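Local coordinates for protein nucleoporin nup120 (Schizosaccharomyces pombe, PDB 4GQ2) that serves as a structural component of the nuclear pore complex, whose constituents can also act as docking or interaction partners for transport factors, at residues G308-Y313 with F362-A367; I353-E356 with S360-L363. One frame throughout, in Å; residues are numbered along the deposited sequence.

Contact 1: residues G308-Y313 with F362-A367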
loop_
_atom_site.group_PDB
_atom_site.type_symbol
_atom_site.label_atom_id
_atom_site.label_comp_id
_atom_site.label_asym_id
_atom_site.label_seq_id
_atom_site.Cartn_x
_atom_site.Cartn_y
_atom_site.Cartn_z
ATOM N N GLY A 308 14.445 17.727 -37.354
ATOM C CA GLY A 308 13.489 18.595 -38.033
ATOM C C GLY A 308 13.308 19.971 -37.423
ATOM O O GLY A 308 14.155 20.448 -36.667
ATOM N N SER A 309 12.194 20.609 -37.770
ATOM C CA SER A 309 11.854 21.939 -37.283
ATOM C C SER A 309 10.346 22.120 -37.361
ATOM O O SER A 309 9.648 21.279 -37.923
ATOM C CB SER A 309 12.568 23.022 -38.103
ATOM O OG SER A 309 12.276 22.907 -39.486
ATOM N N PHE A 310 9.847 23.216 -36.800
ATOM C CA PHE A 310 8.410 23.446 -36.732
ATOM C C PHE A 310 8.023 24.838 -37.224
ATOM O O PHE A 310 8.766 25.800 -37.035
ATOM C CB PHE A 310 7.910 23.256 -35.298
ATOM C CG PHE A 310 7.967 21.834 -34.808
ATOM C CD1 PHE A 310 9.111 21.341 -34.189
ATOM C CD2 PHE A 310 6.866 20.993 -34.945
ATOM C CE1 PHE A 310 9.164 20.034 -33.731
ATOM C CE2 PHE A 310 6.909 19.686 -34.486
ATOM C CZ PHE A 310 8.059 19.207 -33.877
ATOM N N SER A 311 6.851 24.933 -37.847
ATOM C CA SER A 311 6.300 26.210 -38.290
ATOM C C SER A 311 4.966 26.506 -37.615
ATOM O O SER A 311 4.226 25.590 -37.263
ATOM C CB SER A 311 6.116 26.218 -39.808
ATOM O OG SER A 311 7.359 26.331 -40.472
ATOM N N ILE A 312 4.673 27.791 -37.432
ATOM C CA ILE A 312 3.348 28.230 -36.995
ATOM C C ILE A 312 2.728 29.138 -38.061
ATOM O O ILE A 312 3.412 29.977 -38.647
ATOM C CB ILE A 312 3.385 28.923 -35.610
ATOM C CG1 ILE A 312 3.696 27.895 -34.509
ATOM C CG2 ILE A 312 2.068 29.637 -35.318
ATOM C CD1 ILE A 312 3.850 28.473 -33.112
ATOM N N TYR A 313 1.437 28.945 -38.317
ATOM C CA TYR A 313 0.694 29.739 -39.284
ATOM C C TYR A 313 -0.563 30.313 -38.648
ATOM O O TYR A 313 -1.210 29.655 -37.833
ATOM C CB TYR A 313 0.287 28.883 -40.484
ATOM C CG TYR A 313 1.427 28.406 -41.354
ATOM C CD1 TYR A 313 2.189 27.299 -40.988
ATOM C CD2 TYR A 313 1.732 29.047 -42.559
ATOM C CE1 TYR A 313 3.229 26.853 -41.783
ATOM C CE2 TYR A 313 2.772 28.601 -43.367
ATOM C CZ TYR A 313 3.515 27.503 -42.970
ATOM O OH TYR A 313 4.553 27.043 -43.746
ATOM N N PHE A 362 3.074 31.298 -27.212
ATOM C CA PHE A 362 2.681 29.942 -27.605
ATOM C C PHE A 362 3.463 28.878 -26.847
ATOM O O PHE A 362 4.580 29.123 -26.379
ATOM C CB PHE A 362 2.894 29.723 -29.106
ATOM C CG PHE A 362 2.137 30.678 -29.976
ATOM C CD1 PHE A 362 0.785 30.486 -30.233
ATOM C CD2 PHE A 362 2.782 31.768 -30.548
ATOM C CE1 PHE A 362 0.086 31.369 -31.038
ATOM C CE2 PHE A 362 2.089 32.654 -31.353
ATOM C CZ PHE A 362 0.740 32.454 -31.599
ATOM N N LEU A 363 2.869 27.690 -26.755
ATOM C CA LEU A 363 3.494 26.542 -26.111
ATOM C C LEU A 363 3.377 25.300 -26.988
ATOM O O LEU A 363 2.271 24.888 -27.356
ATOM C CB LEU A 363 2.860 26.299 -24.736
ATOM C CG LEU A 363 3.262 25.071 -23.917
ATOM C CD1 LEU A 363 4.770 24.977 -23.726
ATOM C CD2 LEU A 363 2.544 25.099 -22.577
ATOM N N LEU A 364 4.522 24.713 -27.321
ATOM C CA LEU A 364 4.560 23.510 -28.147
ATOM C C LEU A 364 5.140 22.322 -27.382
ATOM O O LEU A 364 6.322 22.313 -27.025
ATOM C CB LEU A 364 5.352 23.752 -29.440
ATOM C CG LEU A 364 5.300 22.630 -30.489
ATOM C CD1 LEU A 364 4.004 22.681 -31.285
ATOM C CD2 LEU A 364 6.497 22.695 -31.431
ATOM N N ILE A 365 4.291 21.329 -27.130
ATOM C CA ILE A 365 4.705 20.092 -26.463
ATOM C C ILE A 365 4.962 19.027 -27.527
ATOM O O ILE A 365 4.136 18.814 -28.416
ATOM C CB ILE A 365 3.646 19.597 -25.445
ATOM C CG1 ILE A 365 3.277 20.718 -24.467
ATOM C CG2 ILE A 365 4.159 18.385 -24.673
ATOM C CD1 ILE A 365 1.880 20.605 -23.894
ATOM N N ILE A 366 6.111 18.372 -27.430
ATOM C CA ILE A 366 6.546 17.402 -28.426
ATOM C C ILE A 366 6.928 16.090 -27.754
ATOM O O ILE A 366 7.641 16.098 -26.751
ATOM C CB ILE A 366 7.782 17.913 -29.200
ATOM C CG1 ILE A 366 7.638 19.399 -29.563
ATOM C CG2 ILE A 366 8.029 17.061 -30.435
ATOM C CD1 ILE A 366 8.920 20.047 -30.048
ATOM N N ALA A 367 6.467 14.975 -28.324
ATOM C CA ALA A 367 6.825 13.628 -27.856
ATOM C C ALA A 367 7.717 12.901 -28.860
ATOM O O ALA A 367 7.381 12.791 -30.046
ATOM C CB ALA A 367 5.573 12.802 -27.576
#
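Phe-310 and Leu-364 sit across from each other with their CA atoms 9.4 Å apart, and Ile-312 and Phe-362 form the next such pair at 9.6 Å. The strand axes come no closer than 10.7 Å and their directions differ by 142°, so these are strands of two facing sheets, roughly antiparallel and joined purely by side chains. Five apolar residues, all buried, fill the interval. The CD2 methyl of Leu-364 lies over one face of the Phe-310 ring, 3.9 Å from its centroid and 17° off the normal, which meets the geometry of a CH-pi contact. Leu-364 reaches it with CG swung opposite its own backbone N (chi1 -172°). Farther along the same ring, CE1 of Phe-310 meets CD1 of Ile-366 at 3.7 Å, an oblique approach, and Ile-366 CG2 also lies near CZ. At the other end the pattern is reversed: Ile-312, extended through CG1, sends its CD1 over a face of the Phe-362 ring, 4.2 Å from CG. A serine in place of Phe-310 would probably open a gap between the sheets, taking the ring away from Leu-364 CD2 and Ile-366 CD1. This is the packing of adjacent blades in a beta-propeller: strand 309-317 belongs to a four-stranded antiparallel sheet, strand 361-370 to the next sheet along the chain. Phe-350 meets the Phe-310 ring edge-to-face and Phe-297 does the same to Phe-362, while Tyr-301 meets Phe-310 at an inclined angle; Leu-364 also touches Ala-299 of strand 297-302 and Ile-366 touches Leu-347 of strand 346-354.

Contact 2: residues I353-E356 with S360-L363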
loop_
_atom_site.group_PDB
_atom_site.type_symbol
_atom_site.label_atom_id
_atom_site.label_comp_id
_atom_site.label_asym_id
_atom_site.label_seq_id
_atom_site.Cartn_x
_atom_site.Cartn_y
_atom_site.Cartn_z
ATOM N N ILE A 353 -0.382 25.204 -27.883
ATOM C CA ILE A 353 -1.223 25.956 -26.951
ATOM C C ILE A 353 -0.862 27.447 -26.952
ATOM O O ILE A 353 0.276 27.817 -26.656
ATOM C CB ILE A 353 -1.122 25.394 -25.505
ATOM C CG1 ILE A 353 -1.514 23.910 -25.448
ATOM C CG2 ILE A 353 -1.996 26.190 -24.538
ATOM C CD1 ILE A 353 -0.348 22.951 -25.527
ATOM N N SER A 354 -1.833 28.292 -27.294
ATOM C CA SER A 354 -1.689 29.747 -27.155
ATOM C C SER A 354 -2.332 30.213 -25.849
ATOM O O SER A 354 -3.302 29.614 -25.378
ATOM C CB SER A 354 -2.286 30.488 -28.357
ATOM O OG SER A 354 -3.657 30.185 -28.535
ATOM N N SER A 355 -1.797 31.285 -25.276
ATOM C CA SER A 355 -2.104 31.643 -23.886
ATOM C C SER A 355 -3.281 32.611 -23.664
ATOM O O SER A 355 -3.475 33.099 -22.544
ATOM C CB SER A 355 -0.841 32.159 -23.182
ATOM O OG SER A 355 -0.209 33.167 -23.949
ATOM N N GLU A 356 -4.058 32.872 -24.718
ATOM C CA GLU A 356 -5.213 33.793 -24.667
ATOM C C GLU A 356 -4.839 35.255 -24.409
ATOM O O GLU A 356 -5.645 36.156 -24.652
ATOM C CB GLU A 356 -6.264 33.333 -23.645
ATOM C CG GLU A 356 -7.124 32.166 -24.104
ATOM C CD GLU A 356 -7.919 31.541 -22.972
ATOM O OE1 GLU A 356 -7.307 31.136 -21.961
ATOM O OE2 GLU A 356 -9.158 31.444 -23.100
ATOM N N SER A 360 0.610 36.213 -28.821
ATOM C CA SER A 360 2.049 36.467 -28.854
ATOM C C SER A 360 2.831 35.364 -28.140
ATOM O O SER A 360 4.018 35.166 -28.406
ATOM C CB SER A 360 2.369 37.831 -28.227
ATOM O OG SER A 360 2.022 37.869 -26.851
ATOM N N LYS A 361 2.161 34.652 -27.237
ATOM C CA LYS A 361 2.799 33.592 -26.463
ATOM C C LYS A 361 2.202 32.215 -26.793
ATOM O O LYS A 361 0.986 32.001 -26.681
ATOM C CB LYS A 361 2.703 33.902 -24.966
ATOM C CG LYS A 361 3.681 33.141 -24.085
ATOM C CD LYS A 361 3.392 33.400 -22.616
ATOM C CE LYS A 361 4.134 32.423 -21.720
ATOM N NZ LYS A 361 3.658 32.511 -20.312
ATOM N N PHE A 362 3.074 31.298 -27.212
ATOM C CA PHE A 362 2.681 29.942 -27.605
ATOM C C PHE A 362 3.463 28.878 -26.847
ATOM O O PHE A 362 4.580 29.123 -26.379
ATOM C CB PHE A 362 2.894 29.723 -29.106
ATOM C CG PHE A 362 2.137 30.678 -29.976
ATOM C CD1 PHE A 362 0.785 30.486 -30.233
ATOM C CD2 PHE A 362 2.782 31.768 -30.548
ATOM C CE1 PHE A 362 0.086 31.369 -31.038
ATOM C CE2 PHE A 362 2.089 32.654 -31.353
ATOM C CZ PHE A 362 0.740 32.454 -31.599
ATOM N N LEU A 363 2.869 27.690 -26.755
ATOM C CA LEU A 363 3.494 26.542 -26.111
ATOM C C LEU A 363 3.377 25.300 -26.988
ATOM O O LEU A 363 2.271 24.888 -27.356
ATOM C CB LEU A 363 2.860 26.299 -24.736
ATOM C CG LEU A 363 3.262 25.071 -23.917
ATOM C CD1 LEU A 363 4.770 24.977 -23.726
ATOM C CD2 LEU A 363 2.544 25.099 -22.577
#
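Ile-353 and Leu-363 are the antiparallel hydrogen-bonded pair near the end of a beta hairpin, strands 346-354 and 361-370, within one sheet of the propeller domain. The evidence is a reciprocal pair of backbone bonds: Ile-353 N to Leu-363 O at 2.7 Å, with the donor in the carbonyl plane, and Leu-363 N to Ile-353 O at 2.6 Å. The same Ile-353 O also receives a CA-H...O contact from Phe-362 CA at 3.3 Å, so two donors from consecutive residues converge on it. Ile-353 CB and Leu-363 CB lie 4.2 Å apart on the face of the sheet that both side chains share. Ser-354 follows as the non-hydrogen-bonded partner of Phe-362, and both project to the opposite face. There Ser-354 CB lies obliquely against the Phe-362 ring, 3.6 Å from CD1, while its hydroxyl is taken up by Asp-291 OD2. Ser-354 CA adds a second CA-H...O contact, to Lys-361 O. At Ser-355 the regular ladder has ended, and the two chains have spread to 5.9 Å between Ser-355 CA and Lys-361 CA. Two longer bonds still cross this wider step, both from Ser-355 to a single acceptor, Lys-361 O. Ser-355 N reaches Lys-361 O at 3.2 Å with a C=O...N angle of 159°. Placed between its own N and carbonyl carbon (chi1 51°), Ser-355 OG bends back beside the aliphatic stem of Lys-361 and donates to Lys-361 O from the same face of the carbonyl plane, well above it, at a C=O...OG angle of only 112°.

Overall arrangement
Past strands 288-290 and 297-302, the chain lays down strand 309-317 of the same four-stranded blade, continues through strand 324-328, and at strand 346-354 joins the sheet that the N-terminal strand 3-11 also belongs to. Contact 2 then closes a short loop, only three residues lying between its segments, and returns the chain as strand 361-370. Contact 1 closes the longer excursion of 48 residues from 308-313 to 362-367; contact 2 nests within it up to Lys-361, its second segment then running into that of contact 1 at Phe-362 and Leu-363. One strand is thus tied to its sheet neighbour by backbone bonds and to the preceding blade by apolar packing.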